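Long-range contacts in protein - conserved hypothetical (Bacillus anthracis, PDB 4LES), which is of unknown function but probably forms an immunoglobulin-like beta domain, possibly of an exported protein: residues A[77-82]-A[120-125]; A[130-135]-A[175-180]. All blocks are in the same frame, centred on the assembly; numbering follows the deposited sequence. Where two conformers were deposited one is given.

Contact 1 of 2, residues A[77-82]-A[120-125]; sequences DFHTPK and KNITSE. With EOH (ethanol), chain D.
Lys-82 and Ile-122 join the turn of a beta hairpin to the end of a strand in the same antiparallel sheet. Strands 69-79 and 83-96 form the hairpin. Strand 110-121 lies beside 83-96 and runs out into the loop that holds Ile-122. The one hydrogen bond across the contact runs from Ile-122 N to Lys-82 O, at 3.0 Å. It is fairly straight at the hydrogen (161°).

Thr-123 packs beside this bond. Its CG2 methyl lies against the Lys-82 backbone, 3.8 Å from Lys-82 CA. With CG2 anti to the carbonyl carbon, the Thr-123 hydroxyl is placed between the backbone N and the carbonyl carbon (chi1 69°), and it turns back to Asn-121. The methyl thus meets the hairpin while the hydroxyl serves its own loop. Beyond CB, which touches the Thr-123 methyl, the Lys-82 chain is extended, and its ammonium makes a cation-pi contact with Phe-131. His-79 lies near Ile-122, its ND1 hydrogen-bonded to Asp-84 OD1. The modelled carbons of this pair sit too close, so the fit of Ile-122 against the imidazole is doubtful.

An ethanol, probably from the crystallisation liquor, sits by Asp-77. In the conformer given, its O is 2.8 Å from Asp-77 OD2, with Asp-84 OD2 as a second partner. Lys-120 CD lies 3.9 Å from the same ethanol O.

An Asx turn shapes the second segment. Two donors grip Asn-121 OD1. Thr-123 N comes from above the carbonyl plane at 2.9 Å, and Thr-123 OG1 uses an in-plane lone pair at 2.6 Å. The amide's rotation is also held by its nitrogen, which has a further acceptor in Leu-169 O: Asn-121 ND2 donates to Glu-125 O, 2.7 Å away and in the amide plane.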
loop_
_atom_site.group_PDB
_atom_site.type_symbol
_atom_site.label_atom_id
_atom_site.label_comp_id
_atom_site.label_asym_id
_atom_site.label_seq_id
_atom_site.Cartn_x
_atom_site.Cartn_y
_atom_site.Cartn_z
ATOM N N ASP A 77 7.238 11.360 -3.495
ATOM C CA ASP A 77 7.715 11.349 -2.125
ATOM C C ASP A 77 6.984 12.500 -1.395
ATOM O O ASP A 77 6.832 13.590 -1.936
ATOM C CB ASP A 77 9.248 11.499 -2.144
ATOM C CG ASP A 77 9.910 11.215 -0.800
ATOM O OD1 ASP A 77 9.193 10.998 0.209
ATOM O OD2 ASP A 77 11.171 11.214 -0.770
ATOM N N PHE A 78 6.487 12.218 -0.192
ATOM C CA PHE A 78 5.721 13.146 0.585
ATOM C C PHE A 78 6.405 13.334 1.908
ATOM O O PHE A 78 6.660 12.379 2.647
ATOM C CB PHE A 78 4.328 12.609 0.813
ATOM C CG PHE A 78 3.590 12.294 -0.444
ATOM C CD1 PHE A 78 3.700 11.049 -1.034
ATOM C CD2 PHE A 78 2.782 13.226 -1.029
ATOM C CE1 PHE A 78 3.015 10.741 -2.193
ATOM C CE2 PHE A 78 2.084 12.929 -2.192
ATOM C CZ PHE A 78 2.208 11.676 -2.773
ATOM N N HIS A 79 6.681 14.588 2.217
ATOM C CA HIS A 79 7.372 14.937 3.416
ATOM C C HIS A 79 6.476 15.116 4.651
ATOM O O HIS A 79 5.452 15.794 4.596
ATOM C CB HIS A 79 8.130 16.222 3.180
ATOM C CG HIS A 79 8.883 16.677 4.366
ATOM N ND1 HIS A 79 10.104 16.142 4.716
ATOM C CD2 HIS A 79 8.587 17.609 5.303
ATOM C CE1 HIS A 79 10.527 16.732 5.821
ATOM N NE2 HIS A 79 9.628 17.626 6.189
ATOM N N THR A 80 6.874 14.476 5.754
ATOM C CA THR A 80 6.198 14.623 7.042
ATOM C C THR A 80 7.332 14.958 7.989
ATOM O O THR A 80 8.509 14.797 7.634
ATOM C CB THR A 80 5.421 13.356 7.495
ATOM O OG1 THR A 80 6.330 12.302 7.872
ATOM C CG2 THR A 80 4.495 12.889 6.409
ATOM N N PRO A 81 6.998 15.460 9.183
ATOM C CA PRO A 81 8.052 15.881 10.108
ATOM C C PRO A 81 9.125 14.834 10.402
ATOM O O PRO A 81 10.305 15.158 10.410
ATOM C CB PRO A 81 7.274 16.231 11.387
ATOM C CG PRO A 81 5.885 16.561 10.916
ATOM C CD PRO A 81 5.643 15.663 9.740
ATOM N N LYS A 82 8.735 13.588 10.620
ATOM C CA LYS A 82 9.721 12.559 10.983
ATOM C C LYS A 82 10.130 11.629 9.854
ATOM O O LYS A 82 11.230 11.073 9.880
ATOM C CB LYS A 82 9.163 11.717 12.133
ATOM C CG LYS A 82 8.922 12.485 13.417
ATOM C CD LYS A 82 8.160 11.614 14.418
ATOM C CE LYS A 82 8.099 12.253 15.796
ATOM N NZ LYS A 82 7.386 11.373 16.758
ATOM N N LYS A 120 10.936 6.606 5.185
ATOM C CA LYS A 120 12.326 6.801 5.532
ATOM C C LYS A 120 12.395 7.735 6.734
ATOM O O LYS A 120 11.807 8.798 6.726
ATOM C CB LYS A 120 13.055 7.429 4.341
ATOM C CG LYS A 120 14.564 7.623 4.464
ATOM C CD LYS A 120 15.084 8.210 3.144
ATOM C CE LYS A 120 16.537 7.882 2.837
ATOM N NZ LYS A 120 17.512 8.679 3.617
ATOM N N ASN A 121 13.106 7.326 7.767
ATOM C CA ASN A 121 13.278 8.136 8.950
ATOM C C ASN A 121 14.240 9.222 8.538
ATOM O O ASN A 121 15.381 8.927 8.216
ATOM C CB ASN A 121 13.860 7.288 10.090
ATOM C CG ASN A 121 14.205 8.108 11.340
ATOM O OD1 ASN A 121 13.974 9.334 11.411
ATOM N ND2 ASN A 121 14.778 7.430 12.334
ATOM N N ILE A 122 13.780 10.470 8.513
ATOM C CA ILE A 122 14.642 11.576 8.118
ATOM C C ILE A 122 15.157 12.380 9.308
ATOM O O ILE A 122 15.695 13.464 9.127
ATOM C CB ILE A 122 13.941 12.533 7.143
ATOM C CG1 ILE A 122 12.615 13.011 7.729
ATOM C CG2 ILE A 122 13.703 11.835 5.818
ATOM C CD1 ILE A 122 12.052 14.219 7.025
ATOM N N THR A 123 14.994 11.840 10.515
ATOM C CA THR A 123 15.493 12.488 11.741
ATOM C C THR A 123 16.847 11.847 12.078
ATOM O O THR A 123 17.271 10.880 11.437
ATOM C CB THR A 123 14.525 12.347 12.952
ATOM O OG1 THR A 123 14.467 10.978 13.416
ATOM C CG2 THR A 123 13.125 12.844 12.580
ATOM N N SER A 124 17.513 12.378 13.089
ATOM C CA SER A 124 18.827 11.890 13.489
ATOM C C SER A 124 18.739 10.898 14.635
ATOM O O SER A 124 19.763 10.474 15.168
ATOM C CB SER A 124 19.701 13.069 13.894
ATOM O OG SER A 124 19.037 13.839 14.877
ATOM N N GLU A 125 17.517 10.542 15.021
ATOM C CA GLU A 125 17.292 9.553 16.074
ATOM C C GLU A 125 16.421 8.416 15.601
ATOM O O GLU A 125 15.658 8.582 14.662
ATOM C CB GLU A 125 16.612 10.187 17.266
ATOM C CG GLU A 125 17.569 10.867 18.214
ATOM C CD GLU A 125 16.838 11.496 19.368
ATOM O OE1 GLU A 125 15.711 11.998 19.141
ATOM O OE2 GLU A 125 17.393 11.497 20.487
HETATM C C1 EOH D . 14.520 11.347 0.547
HETATM C C2 EOH D . 15.428 11.826 1.664
HETATM O O EOH D . 13.264 10.902 1.077
#

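Contact 2 of 2, residues A[130-135]-A[175-180]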
loop_
_atom_site.group_PDB
_atom_site.type_symbol
_atom_site.label_atom_id
_atom_site.label_comp_id
_atom_site.label_asym_id
_atom_site.label_seq_id
_atom_site.Cartn_x
_atom_site.Cartn_y
_atom_site.Cartn_z
ATOM N N ALA A 130 5.540 2.698 14.893
ATOM C CA ALA A 130 4.180 3.146 15.208
ATOM C C ALA A 130 3.918 4.582 14.736
ATOM O O ALA A 130 2.779 4.945 14.459
ATOM C CB ALA A 130 3.918 3.041 16.708
ATOM N N PHE A 131 4.959 5.398 14.643
ATOM C CA PHE A 131 4.762 6.764 14.176
ATOM C C PHE A 131 4.826 6.902 12.657
ATOM O O PHE A 131 4.715 7.989 12.167
ATOM C CB PHE A 131 5.738 7.716 14.839
ATOM C CG PHE A 131 5.609 7.768 16.354
ATOM C CD1 PHE A 131 4.357 7.855 16.967
ATOM C CD2 PHE A 131 6.729 7.811 17.147
ATOM C CE1 PHE A 131 4.230 7.938 18.351
ATOM C CE2 PHE A 131 6.617 7.911 18.541
ATOM C CZ PHE A 131 5.362 7.967 19.140
ATOM N N LEU A 132 5.015 5.820 11.903
ATOM C CA LEU A 132 4.991 5.951 10.432
ATOM C C LEU A 132 3.678 6.573 9.988
ATOM O O LEU A 132 2.633 6.195 10.476
ATOM C CB LEU A 132 5.158 4.615 9.732
ATOM C CG LEU A 132 6.578 4.189 9.401
ATOM C CD1 LEU A 132 6.554 2.780 8.815
ATOM C CD2 LEU A 132 7.201 5.144 8.405
ATOM N N PRO A 133 3.725 7.540 9.058
ATOM C CA PRO A 133 2.473 8.142 8.656
ATOM C C PRO A 133 1.500 7.176 8.004
ATOM O O PRO A 133 1.903 6.240 7.334
ATOM C CB PRO A 133 2.907 9.196 7.635
ATOM C CG PRO A 133 4.301 9.548 8.016
ATOM C CD PRO A 133 4.887 8.250 8.493
ATOM N N SER A 134 0.216 7.445 8.181
ATOM C CA SER A 134 -0.824 6.673 7.542
ATOM C C SER A 134 -0.785 6.849 6.011
ATOM O O SER A 134 -0.488 7.938 5.490
ATOM C CB SER A 134 -2.180 7.173 8.026
ATOM O OG SER A 134 -2.345 8.545 7.678
ATOM N N VAL A 135 -1.068 5.770 5.300
ATOM C CA VAL A 135 -1.182 5.791 3.845
ATOM C C VAL A 135 -2.477 5.043 3.600
ATOM O O VAL A 135 -2.549 3.855 3.863
ATOM C CB VAL A 135 0.001 5.082 3.135
ATOM C CG1 VAL A 135 -0.224 5.059 1.630
ATOM C CG2 VAL A 135 1.336 5.755 3.455
ATOM N N LYS A 175 11.646 1.715 5.425
ATOM C CA LYS A 175 10.798 0.574 5.740
ATOM C C LYS A 175 9.612 0.479 4.783
ATOM O O LYS A 175 8.848 1.435 4.630
ATOM C CB LYS A 175 10.347 0.707 7.194
ATOM C CG LYS A 175 9.045 0.023 7.579
ATOM C CD LYS A 175 9.035 -1.501 7.421
ATOM C CE LYS A 175 7.692 -2.058 7.910
ATOM N NZ LYS A 175 7.244 -3.306 7.231
ATOM N N ARG A 176 9.470 -0.671 4.131
ATOM C CA ARG A 176 8.359 -0.898 3.209
ATOM C C ARG A 176 7.061 -0.892 3.979
ATOM O O ARG A 176 7.010 -1.339 5.098
ATOM C CB ARG A 176 8.478 -2.226 2.470
ATOM C CG ARG A 176 9.590 -2.333 1.431
ATOM C CD ARG A 176 9.608 -1.198 0.397
ATOM N NE ARG A 176 8.312 -0.914 -0.269
ATOM C CZ ARG A 176 7.915 -1.357 -1.467
ATOM N NH1 ARG A 176 8.684 -2.140 -2.219
ATOM N NH2 ARG A 176 6.722 -1.013 -1.920
ATOM N N GLN A 177 6.019 -0.336 3.382
ATOM C CA GLN A 177 4.692 -0.287 4.010
ATOM C C GLN A 177 3.620 -0.493 2.942
ATOM O O GLN A 177 2.819 0.400 2.620
ATOM C CB GLN A 177 4.451 0.965 4.926
ATOM C CG GLN A 177 4.915 2.351 4.446
ATOM C CD GLN A 177 4.484 3.532 5.369
ATOM O OE1 GLN A 177 5.200 4.536 5.510
ATOM N NE2 GLN A 177 3.316 3.406 5.993
ATOM N N ASN A 178 3.636 -1.703 2.381
ATOM C CA ASN A 178 2.648 -2.091 1.388
ATOM C C ASN A 178 1.283 -2.325 2.020
ATOM O O ASN A 178 1.206 -2.943 3.052
ATOM C CB ASN A 178 3.116 -3.345 0.650
ATOM C CG ASN A 178 4.362 -3.079 -0.186
ATOM O OD1 ASN A 178 4.553 -1.981 -0.697
ATOM N ND2 ASN A 178 5.216 -4.055 -0.291
ATOM N N LYS A 179 0.222 -1.796 1.425
ATOM C CA LYS A 179 -1.134 -2.046 1.928
ATOM C C LYS A 179 -1.886 -2.812 0.856
ATOM O O LYS A 179 -1.708 -2.544 -0.348
ATOM C CB LYS A 179 -1.916 -0.745 2.113
ATOM C CG LYS A 179 -1.184 0.399 2.760
ATOM C CD LYS A 179 -0.873 0.123 4.196
ATOM C CE LYS A 179 -0.469 1.444 4.835
ATOM N NZ LYS A 179 0.288 1.251 6.076
ATOM N N VAL A 180 -2.752 -3.722 1.272
ATOM C CA VAL A 180 -3.565 -4.472 0.333
ATOM C C VAL A 180 -5.024 -4.418 0.753
ATOM O O VAL A 180 -5.378 -4.793 1.877
ATOM C CB VAL A 180 -3.089 -5.936 0.199
ATOM C CG1 VAL A 180 -3.939 -6.694 -0.807
ATOM C CG2 VAL A 180 -1.623 -5.969 -0.211
HETATM O O HOH W 1 -1.887 3.616 6.787
#
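Gln-177 and Leu-132 approach from opposite directions, the leucine methyls against the amide oxygen. Leu-132 CD2 is 3.6 Å from Gln-177 OE1. The other methyl, Leu-132 CD1, packs 3.9 Å from Lys-175 CG, and these two chains cross at about a right angle. On its nitrogen side the glutamine amide reaches past the leucine to the backbone. Gln-177 NE2 donates a weak bond to Pro-133 O at 3.4 Å. Val-135 CG2 lies 4.0 Å from the same Gln-177 NE2.

Further along, Lys-179 lays its methylene chain against Val-135. Its CE is 3.3 Å from Val-135 O and also touches the valine CB. The bend at chi2 (-68°) lets the chain run across to this residue. A water then bridges the two segments. It accepts from Val-135 N at 2.7 Å and, weakly, from Lys-179 NZ at 3.3 Å.

The next shell sets both backbones. Strand 174-184 is an edge strand of the four-stranded sheet, broken at 177-178. Gln-177 and Lys-179 are paired by backbone hydrogen bonds with Ala-117 and Val-115 of strand 110-121. Segment 130-135 lies over the sheet as a loop that leads into strand 135-139 of the three-stranded sheet. Ser-134 is bonded through its backbone to Asn-198. Leu-132 and Pro-133 rest on Phe-83, and Val-135 on Val-85 and Val-115. This is consistent with a beta-sandwich-like fold, the loop into one sheet packing on the edge strand of the other.

Polar atoms lie at most of the close approaches, but the direct bond is weak and the water bridge has one weak arm. Gln-177 OE1 is buried with no partner in the model, facing leucine methyls. Cohesion here probably comes more from side-chain packing than from hydrogen bonding.

Overall arrangement
From the N terminus, strand 69-79 leads into segment 77-82, the first half of contact 1. The chain then runs through strands 83-96, 102-104 and 110-121. Contact 1 closes this loop at 120-125, past the start of the inner strand 83-96. After strand 127-128, contact 2 opens at 130-135. Its loop takes in strand 135-139, helix 149-158 and strand 168-169, and closes on the edge strand 174-184. The two loops follow in series and neither nest nor cross. They meet where Thr-80 packs on Pro-133 and Lys-82 on Phe-131. Contact 1 joins the turn and loop at one end of the four-stranded sheet. Contact 2 ties that sheet to the entry of the three-stranded one.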